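Long-range contact in hypothetical protein (Ruminococcus gnavus, PDB 4QAN), which is of unknown function but has a cystatin-like fold, is a divergent member of the NTF2-like superfamily, and binds a magnesium ion: residues K96-Q101 / K169-K174. Sequence-based numbering, arbitrary orientation.
Sequences KAYIEQ and KIHSLK
A classic beta bulge interrupts strand 167-172 in one antiparallel sheet of this cystatin-like protein: His-171 and Ser-172 both face Thr-160 of strand 153-164, and Tyr-98 and Gln-101, one turn apart on helix 87-108, hydrogen-bond to the bulge and to the residue after it. Tyr-98 reaches across with its phenol end: OH donates to His-171 O at 2.6 Å, coming in from above the carbonyl plane, 36° out of it, while the carbonyl oxygen itself sits at the ring edge, close to the ring plane. The side-chain amide of Gln-101 uses both its ends. Its CG lies anti to the carbonyl carbon (chi1 -66°), and the chain runs extended from there, carrying the amide over to Ser-172 and Leu-173. Gln-101 OE1 accepts a nearly straight bond from Leu-173 N at 2.7 Å, and Gln-101 NE2 gives one of its hydrogens to Ser-172 OG at 3.0 Å, with the hydroxyl in the amide plane. These two bonds fix which way round the buried amide sits. A leucine here would probably leave Leu-173 N without its acceptor and Ser-172 OG without its donor. Lys-174 passes its aliphatic chain by Gln-101 NE2 and carries its charge on to Glu-104 and the carbonyl of Ile-183. Ser-172 OG, which accepts from Gln-101 NE2, in turn donates to Lys-174 O at 2.7 Å, on a lone pair in the carbonyl plane.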
loop_
_atom_site.group_PDB
_atom_site.type_symbol
_atom_site.label_atom_id
_atom_site.label_comp_id
_atom_site.label_asym_id
_atom_site.label_seq_id
_atom_site.Cartn_x
_atom_site.Cartn_y
_atom_site.Cartn_z
ATOM N N LYS A 96 2.946 -3.504 -0.086
ATOM C CA LYS A 96 2.754 -4.406 1.059
ATOM C C LYS A 96 1.882 -5.617 0.706
ATOM O O LYS A 96 2.223 -6.750 1.043
ATOM C CB LYS A 96 2.151 -3.654 2.231
ATOM C CG LYS A 96 1.753 -4.515 3.434
ATOM C CD LYS A 96 0.911 -3.661 4.347
ATOM C CE LYS A 96 0.838 -4.220 5.751
ATOM N NZ LYS A 96 -0.052 -5.403 5.831
ATOM N N ALA A 97 0.774 -5.379 0.004
ATOM C CA ALA A 97 -0.151 -6.453 -0.346
ATOM C C ALA A 97 0.544 -7.485 -1.224
ATOM O O ALA A 97 0.371 -8.680 -1.000
ATOM C CB ALA A 97 -1.401 -5.907 -1.035
ATOM N N TYR A 98 1.356 -7.025 -2.180
ATOM C CA TYR A 98 2.134 -7.939 -3.033
ATOM C C TYR A 98 3.214 -8.736 -2.273
ATOM O O TYR A 98 3.440 -9.909 -2.563
ATOM C CB TYR A 98 2.768 -7.202 -4.216
ATOM C CG TYR A 98 1.799 -6.895 -5.338
ATOM C CD1 TYR A 98 1.112 -7.911 -5.972
ATOM C CD2 TYR A 98 1.576 -5.587 -5.764
ATOM C CE1 TYR A 98 0.228 -7.647 -6.999
ATOM C CE2 TYR A 98 0.690 -5.304 -6.798
ATOM C CZ TYR A 98 0.010 -6.342 -7.412
ATOM O OH TYR A 98 -0.879 -6.098 -8.440
ATOM N N ILE A 99 3.860 -8.100 -1.299
ATOM C CA ILE A 99 4.844 -8.779 -0.471
ATOM C C ILE A 99 4.167 -9.931 0.253
ATOM O O ILE A 99 4.707 -11.021 0.329
ATOM C CB ILE A 99 5.550 -7.819 0.522
ATOM C CG1 ILE A 99 6.453 -6.855 -0.265
ATOM C CG2 ILE A 99 6.407 -8.601 1.511
ATOM C CD1 ILE A 99 6.942 -5.633 0.488
ATOM N N GLU A 100 2.970 -9.685 0.759
ATOM C CA GLU A 100 2.241 -10.705 1.481
ATOM C C GLU A 100 1.773 -11.851 0.612
ATOM O O GLU A 100 1.799 -12.991 1.051
ATOM C CB GLU A 100 1.092 -10.087 2.232
ATOM C CG GLU A 100 1.625 -9.318 3.405
ATOM C CD GLU A 100 0.606 -8.425 4.016
ATOM O OE1 GLU A 100 -0.389 -8.126 3.327
ATOM O OE2 GLU A 100 0.822 -8.024 5.183
ATOM N N GLN A 101 1.385 -11.567 -0.628
ATOM C CA GLN A 101 1.116 -12.638 -1.576
ATOM C C GLN A 101 2.383 -13.454 -1.780
ATOM O O GLN A 101 2.351 -14.674 -1.687
ATOM C CB GLN A 101 0.633 -12.101 -2.913
ATOM C CG GLN A 101 -0.717 -11.422 -2.830
ATOM C CD GLN A 101 -1.483 -11.469 -4.126
ATOM O OE1 GLN A 101 -0.905 -11.393 -5.210
ATOM N NE2 GLN A 101 -2.803 -11.607 -4.021
ATOM N N LYS A 169 1.442 -7.452 -16.936
ATOM C CA LYS A 169 1.959 -7.634 -15.595
ATOM C C LYS A 169 1.007 -8.488 -14.772
ATOM O O LYS A 169 -0.149 -8.690 -15.137
ATOM C CB LYS A 169 2.207 -6.281 -14.923
ATOM C CG LYS A 169 3.438 -5.563 -15.464
ATOM C CD LYS A 169 4.108 -4.733 -14.396
ATOM C CE LYS A 169 5.286 -3.972 -14.959
ATOM N NZ LYS A 169 5.701 -2.940 -13.980
ATOM N N ILE A 170 1.505 -9.012 -13.662
ATOM C CA ILE A 170 0.663 -9.787 -12.770
ATOM C C ILE A 170 -0.085 -8.839 -11.849
ATOM O O ILE A 170 0.540 -8.118 -11.094
ATOM C CB ILE A 170 1.496 -10.732 -11.897
ATOM C CG1 ILE A 170 2.293 -11.702 -12.774
ATOM C CG2 ILE A 170 0.599 -11.468 -10.908
ATOM C CD1 ILE A 170 1.474 -12.446 -13.803
ATOM N N HIS A 171 -1.416 -8.842 -11.923
ATOM C CA HIS A 171 -2.246 -8.081 -10.984
ATOM C C HIS A 171 -2.362 -8.792 -9.646
ATOM O O HIS A 171 -2.432 -8.145 -8.588
ATOM C CB HIS A 171 -3.659 -7.871 -11.537
ATOM C CG HIS A 171 -4.575 -7.209 -10.561
ATOM N ND1 HIS A 171 -4.393 -5.907 -10.146
ATOM C CD2 HIS A 171 -5.640 -7.679 -9.876
ATOM C CE1 HIS A 171 -5.323 -5.594 -9.263
ATOM N NE2 HIS A 171 -6.093 -6.653 -9.081
ATOM N N SER A 172 -2.441 -10.117 -9.686
ATOM C CA SER A 172 -2.530 -10.901 -8.463
ATOM C C SER A 172 -1.906 -12.265 -8.630
ATOM O O SER A 172 -2.007 -12.870 -9.696
ATOM C CB SER A 172 -3.983 -11.044 -8.025
ATOM O OG SER A 172 -4.076 -11.617 -6.733
ATOM N N LEU A 173 -1.249 -12.729 -7.571
ATOM C CA LEU A 173 -0.627 -14.058 -7.523
ATOM C C LEU A 173 -1.625 -15.107 -7.038
ATOM O O LEU A 173 -1.277 -16.274 -6.869
ATOM C CB LEU A 173 0.585 -14.047 -6.580
ATOM C CG LEU A 173 1.900 -13.555 -7.184
ATOM C CD1 LEU A 173 1.932 -12.036 -7.339
ATOM C CD2 LEU A 173 3.049 -14.037 -6.315
ATOM N N LYS A 174 -2.843 -14.646 -6.762
ATOM C CA LYS A 174 -3.966 -15.484 -6.403
ATOM C C LYS A 174 -5.194 -15.042 -7.204
ATOM O O LYS A 174 -5.339 -13.874 -7.567
ATOM C CB LYS A 174 -4.219 -15.379 -4.904
ATOM C CG LYS A 174 -3.006 -15.800 -4.092
ATOM C CD LYS A 174 -3.353 -16.058 -2.637
ATOM C CE LYS A 174 -3.589 -14.780 -1.868
ATOM N NZ LYS A 174 -4.306 -15.064 -0.601
#